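Local coordinates for protein ORF98 PTP-2 (Cydia pomonella granulosis virus, PDB 6I28) that probably dephosphorylates phosphotyrosine and phosphoserine or phosphothreonine in proteins, MAP kinases perhaps among them, as a viral member of the dual-specificity phosphatase family, at residues A[11-14]-A[15-18]; A[24-27]-A[28-31]; A[31-34]-A[35-39]. All coordinates share one frame; numbering follows the deposited sequence.

Interaction 1 (A[11-14]-A[15-18])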
# COMPACT_ATOMS: atom_id res chain seq x y z
N ALA A 11 -8.86 -6.63 7.06
CA ALA A 11 -7.79 -6.60 6.09
C ALA A 11 -7.90 -7.82 5.18
O ALA A 11 -8.42 -8.87 5.57
CB ALA A 11 -6.44 -6.56 6.80
N THR A 12 -7.37 -7.68 3.98
CA THR A 12 -7.52 -8.66 2.93
C THR A 12 -6.16 -9.00 2.32
O THR A 12 -5.34 -8.11 2.06
CB THR A 12 -8.45 -8.11 1.85
OG1 THR A 12 -9.59 -7.49 2.44
CG2 THR A 12 -8.88 -9.22 0.93
N ARG A 13 -5.92 -10.29 2.10
CA ARG A 13 -4.74 -10.68 1.35
C ARG A 13 -4.93 -10.31 -0.10
O ARG A 13 -5.91 -10.75 -0.73
CB ARG A 13 -4.44 -12.18 1.46
CG ARG A 13 -3.11 -12.52 0.73
CD ARG A 13 -2.74 -14.01 0.79
NE ARG A 13 -2.13 -14.44 2.06
CZ ARG A 13 -0.87 -14.22 2.40
NH1 ARG A 13 -0.07 -13.56 1.58
NH2 ARG A 13 -0.40 -14.68 3.54
N ILE A 14 -4.02 -9.51 -0.64
CA ILE A 14 -4.08 -9.10 -2.05
C ILE A 14 -3.30 -10.05 -2.97
O ILE A 14 -3.77 -10.40 -4.06
CB ILE A 14 -3.55 -7.64 -2.17
CG1 ILE A 14 -4.36 -6.66 -1.32
CG2 ILE A 14 -3.57 -7.17 -3.64
CD1 ILE A 14 -5.89 -6.77 -1.56
N ASN A 15 -2.10 -10.45 -2.60
CA ASN A 15 -1.30 -11.43 -3.31
C ASN A 15 -0.37 -12.09 -2.29
O ASN A 15 -0.57 -11.93 -1.09
CB ASN A 15 -0.57 -10.80 -4.51
CG ASN A 15 0.47 -9.78 -4.12
OD1 ASN A 15 0.91 -9.68 -2.97
ND2 ASN A 15 0.92 -9.01 -5.12
N GLN A 16 0.64 -12.84 -2.76
CA GLN A 16 1.48 -13.57 -1.82
C GLN A 16 2.32 -12.64 -0.95
O GLN A 16 2.81 -13.08 0.08
CB GLN A 16 2.39 -14.55 -2.57
CG GLN A 16 1.74 -15.95 -2.75
CD GLN A 16 0.86 -16.44 -1.56
OE1 GLN A 16 -0.32 -16.78 -1.72
NE2 GLN A 16 1.45 -16.47 -0.36
N ASP A 17 2.46 -11.36 -1.33
CA ASP A 17 3.32 -10.42 -0.61
C ASP A 17 2.59 -9.37 0.21
O ASP A 17 3.21 -8.77 1.10
CB ASP A 17 4.23 -9.64 -1.59
CG ASP A 17 5.04 -10.51 -2.49
OD1 ASP A 17 5.62 -11.50 -1.98
OD2 ASP A 17 5.08 -10.24 -3.76
N LEU A 18 1.32 -9.08 -0.09
CA LEU A 18 0.65 -7.88 0.39
C LEU A 18 -0.72 -8.16 0.98
O LEU A 18 -1.49 -8.94 0.40
CB LEU A 18 0.44 -6.86 -0.75
CG LEU A 18 1.65 -6.24 -1.41
CD1 LEU A 18 1.17 -5.32 -2.51
CD2 LEU A 18 2.56 -5.50 -0.38
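R13 sets CG opposite its backbone N (chi1 -175°) and bends at chi3, so that its chain runs alongside the loop that follows and brings the guanidinium to the carbonyl of N15. NH1 of R13 donates to O of N15 at 3.2 Å with an N-H...O angle of 158°, the acceptor lying at the edge of the guanidinium and in its plane. The same NH1 makes a weak second bond to O of Q16, while NE2 of the Q16 amide hangs over one face of the group. Inside the turn, CG of N15 lies between the backbone N and the carbonyl carbon (chi1 66°), which brings OD1 to N of D17 at 2.8 Å, the donor standing above the amide plane: an Asx turn. The turn is closed by N of I14, which donates to O of L18 at 2.8 Å; CB of I14 and CB of L18 lie 4.3 Å apart. This is a tight hairpin connection between the antiparallel strands 11-13 and 18-21. ND2 of N15 bonds a glycerol, probably from the crystallisation liquor. I14 and N15 rest on I119 of helix 110-123, and L18 touches Y118 of that helix, I93 of helix 82-95, and V100 and I102 of strand 100-103.

Interaction 2 (A[24-27]-A[28-31])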
# COMPACT_ATOMS: atom_id res chain seq x y z
N TYR A 24 -9.44 0.55 13.18
CA TYR A 24 -10.70 0.97 13.79
C TYR A 24 -10.57 1.08 15.30
O TYR A 24 -11.60 1.13 15.99
CB TYR A 24 -11.84 0.02 13.42
CG TYR A 24 -11.87 -0.27 11.95
CD1 TYR A 24 -12.62 0.52 11.09
CD2 TYR A 24 -11.09 -1.28 11.41
CE1 TYR A 24 -12.62 0.28 9.72
CE2 TYR A 24 -11.06 -1.51 10.05
CZ TYR A 24 -11.84 -0.74 9.22
OH TYR A 24 -11.83 -0.98 7.86
N GLY A 25 -9.34 1.17 15.80
CA GLY A 25 -9.10 1.46 17.20
C GLY A 25 -8.95 0.24 18.07
O GLY A 25 -8.83 0.38 19.30
N ASP A 26 -8.98 -0.95 17.48
CA ASP A 26 -8.75 -2.20 18.20
C ASP A 26 -7.39 -2.72 17.76
O ASP A 26 -7.26 -3.47 16.78
CB ASP A 26 -9.86 -3.20 17.97
CG ASP A 26 -9.67 -4.47 18.76
OD1 ASP A 26 -8.60 -4.68 19.38
OD2 ASP A 26 -10.59 -5.29 18.76
N VAL A 27 -6.36 -2.34 18.50
CA VAL A 27 -5.05 -2.83 18.12
C VAL A 27 -4.92 -4.32 18.42
O VAL A 27 -4.06 -4.98 17.84
CB VAL A 27 -3.94 -2.04 18.83
CG1 VAL A 27 -3.96 -0.59 18.39
CG2 VAL A 27 -4.11 -2.11 20.32
N ILE A 28 -5.73 -4.85 19.34
CA ILE A 28 -5.62 -6.26 19.72
C ILE A 28 -6.08 -7.15 18.57
O ILE A 28 -5.43 -8.14 18.22
CB ILE A 28 -6.42 -6.56 21.00
CG1 ILE A 28 -5.87 -5.74 22.16
CG2 ILE A 28 -6.36 -8.03 21.32
CD1 ILE A 28 -4.47 -6.12 22.60
N ALA A 29 -7.23 -6.81 17.98
CA ALA A 29 -7.65 -7.49 16.76
C ALA A 29 -6.58 -7.40 15.67
O ALA A 29 -6.26 -8.38 15.01
CB ALA A 29 -8.97 -6.89 16.28
N MET A 30 -6.00 -6.21 15.46
CA MET A 30 -4.97 -6.04 14.45
C MET A 30 -3.76 -6.89 14.77
O MET A 30 -3.21 -7.56 13.90
CB MET A 30 -4.58 -4.57 14.39
CG MET A 30 -3.58 -4.27 13.33
SD MET A 30 -3.00 -2.58 13.45
CE MET A 30 -2.28 -2.40 11.89
N ARG A 31 -3.31 -6.88 16.02
CA ARG A 31 -2.19 -7.72 16.41
C ARG A 31 -2.49 -9.19 16.17
O ARG A 31 -1.65 -9.92 15.64
CB ARG A 31 -1.84 -7.43 17.88
CG ARG A 31 -0.70 -8.27 18.43
CD ARG A 31 -0.51 -8.01 19.93
NE ARG A 31 0.29 -9.02 20.60
CZ ARG A 31 1.61 -8.99 20.71
NH1 ARG A 31 2.31 -7.98 20.21
NH2 ARG A 31 2.25 -9.97 21.36
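D26 and V27 start the helix through their carbonyls, O of D26 accepting from N of M30 at 3.3 Å and O of V27 from N of R31 at 2.7 Å, the first i to i+4 bonds of helix 27-36. D26 is its N-cap. CG of D26 stands anti to the backbone N (chi1 -178°), which swings the carboxylate across the first turn so that OD1 meets the amides at the start of the helix. The bond from N of A29 to OD1 of D26 is 2.9 Å long and nearly straight at 168°; it arrives from well above the carboxylate plane. N of I28 is equally close to OD1, but its strongly bent geometry makes that bond weak. Two backbone N-H groups that have no helical carbonyl before them are thus met by one oxygen, and the negative carboxylate is probably favoured there by the helix dipole. The other oxygen, OD2 of D26, lies against the methyl CB of A29 at 3.4 Å, while CB of I28 touches OD1, so the carboxylate is bordered by two apolar groups. V27 adds an apolar contact of its own, its CG2 approaching CG1 of I28 at 4.4 Å. M30, extended beyond CG, leaves this turn for the interior, where it meets L101 and H103 of strand 100-103. V27, M30 and R31 also contact helix 51-57, R31 through a bond from NH1 to O of A56, and A29 leans on the N-terminal residues M8 and Y9.

Interaction 3 (A[31-34]-A[35-39])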
# COMPACT_ATOMS: atom_id res chain seq x y z
N ARG A 31 -3.31 -6.88 16.02
CA ARG A 31 -2.19 -7.72 16.41
C ARG A 31 -2.49 -9.19 16.17
O ARG A 31 -1.65 -9.92 15.64
CB ARG A 31 -1.84 -7.43 17.88
CG ARG A 31 -0.70 -8.27 18.43
CD ARG A 31 -0.51 -8.01 19.93
NE ARG A 31 0.29 -9.02 20.60
CZ ARG A 31 1.61 -8.99 20.71
NH1 ARG A 31 2.31 -7.98 20.21
NH2 ARG A 31 2.25 -9.97 21.36
N HIS A 32 -3.70 -9.63 16.50
CA HIS A 32 -4.09 -11.02 16.26
C HIS A 32 -4.02 -11.37 14.77
O HIS A 32 -3.53 -12.43 14.41
CB HIS A 32 -5.50 -11.23 16.78
CG HIS A 32 -5.98 -12.65 16.71
ND1 HIS A 32 -6.85 -13.09 15.73
CD2 HIS A 32 -5.74 -13.72 17.51
CE1 HIS A 32 -7.13 -14.37 15.94
NE2 HIS A 32 -6.47 -14.77 17.01
N PHE A 33 -4.47 -10.46 13.90
CA PHE A 33 -4.41 -10.70 12.46
C PHE A 33 -2.97 -10.78 11.97
O PHE A 33 -2.61 -11.68 11.19
CB PHE A 33 -5.17 -9.61 11.74
CG PHE A 33 -5.18 -9.77 10.25
CD1 PHE A 33 -4.08 -9.39 9.46
CD2 PHE A 33 -6.29 -10.33 9.62
CE1 PHE A 33 -4.10 -9.55 8.10
CE2 PHE A 33 -6.31 -10.48 8.28
CZ PHE A 33 -5.21 -10.09 7.49
N VAL A 34 -2.14 -9.83 12.40
CA VAL A 34 -0.74 -9.80 11.98
C VAL A 34 -0.04 -11.10 12.36
O VAL A 34 0.67 -11.71 11.54
CB VAL A 34 -0.05 -8.58 12.61
CG1 VAL A 34 1.43 -8.74 12.58
CG2 VAL A 34 -0.50 -7.30 11.94
N ARG A 35 -0.16 -11.50 13.64
CA ARG A 35 0.56 -12.69 14.12
C ARG A 35 -0.01 -13.97 13.53
O ARG A 35 0.75 -14.86 13.14
CB ARG A 35 0.55 -12.73 15.65
CG ARG A 35 1.38 -11.59 16.25
CD ARG A 35 1.10 -11.39 17.72
NE ARG A 35 1.73 -12.43 18.53
CZ ARG A 35 2.96 -12.35 19.04
NH1 ARG A 35 3.70 -11.26 18.84
NH2 ARG A 35 3.43 -13.35 19.76
N GLN A 36 -1.34 -14.08 13.43
CA GLN A 36 -1.95 -15.30 12.86
C GLN A 36 -1.51 -15.52 11.42
O GLN A 36 -1.30 -16.66 11.00
CB GLN A 36 -3.47 -15.19 12.93
CG GLN A 36 -4.21 -16.50 12.76
CD GLN A 36 -5.59 -16.51 13.44
OE1 GLN A 36 -5.76 -17.05 14.54
NE2 GLN A 36 -6.56 -15.91 12.78
N ASN A 37 -1.41 -14.45 10.64
CA ASN A 37 -1.15 -14.50 9.20
C ASN A 37 0.32 -14.35 8.83
O ASN A 37 0.64 -14.24 7.63
CB ASN A 37 -1.98 -13.42 8.49
CG ASN A 37 -3.45 -13.77 8.45
OD1 ASN A 37 -3.83 -14.71 7.74
ND2 ASN A 37 -4.27 -13.10 9.25
N ASN A 38 1.23 -14.35 9.82
CA ASN A 38 2.68 -14.23 9.61
C ASN A 38 3.05 -12.96 8.84
O ASN A 38 3.93 -12.97 7.99
CB ASN A 38 3.26 -15.47 8.90
CG ASN A 38 4.76 -15.49 8.90
OD1 ASN A 38 5.39 -15.18 9.92
ND2 ASN A 38 5.35 -15.85 7.76
N VAL A 39 2.34 -11.87 9.12
CA VAL A 39 2.69 -10.58 8.51
C VAL A 39 4.03 -10.16 9.09
O VAL A 39 4.16 -10.02 10.30
CB VAL A 39 1.61 -9.52 8.78
CG1 VAL A 39 2.09 -8.13 8.32
CG2 VAL A 39 0.31 -9.91 8.09
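N37 folds its side chain back over F33 at the end of helix 27-36, which closes in a Schellman motif. ND2 of N37 sits 3.3 Å above the F33 ring plane, over its centre, with the amide turned 43° from the ring. This same ND2 donates to O of F33 at 2.9 Å, and the backbone N of N37 reaches that oxygen from the opposite face of the carbonyl plane. Two donors from one residue therefore grip O of F33, and the side-chain bond fixes the amide over the ring. N38, the C-prime residue with positive phi, turns the chain out of the helix; its N makes a weak bond to O of R35, and N of V39 donates to O of V34 at 2.9 Å. One turn earlier, R35 bends at chi3 to lay its guanidinium flat on that of R31, planes 17° apart. The two cations stack despite their like charge, NH2 of R31 and NH1 of R35 only 3.2 Å apart. OE1 of Q36 lies 3.3 Å from CE1 of H32, ring and amide planes 71° apart. Further inward, Y9 and F19 meet the F33 ring, Y9 edge-to-face. V34 and V39 both rest on L101 of strand 100-103, with CB of V39 3.9 Å from CG1 of V34.

How the interactions relate
Interactions 2 and 3 are the two ends of helix 27-36: the first covers its N-cap and opening turn, the second its C-terminal closure, with centres about 11 Å apart and R31 common to both. Interaction 1 comes earlier in the chain, its centre about 12 Å from that of interaction 3, which it touches, O of A11 lying 3.8 Å from CE2 of F33; from interaction 2 it is separated by about 6 Å between nearest atoms. Strand 100-103 joins all three, because A11, L18, M30, V34 and V39 pack on it. That strand leads into the HCxxGxxR signature, which in relatives forms the phosphate-binding loop of the active site. A bound calcium ion lies about 13 Å from the side chain of M30.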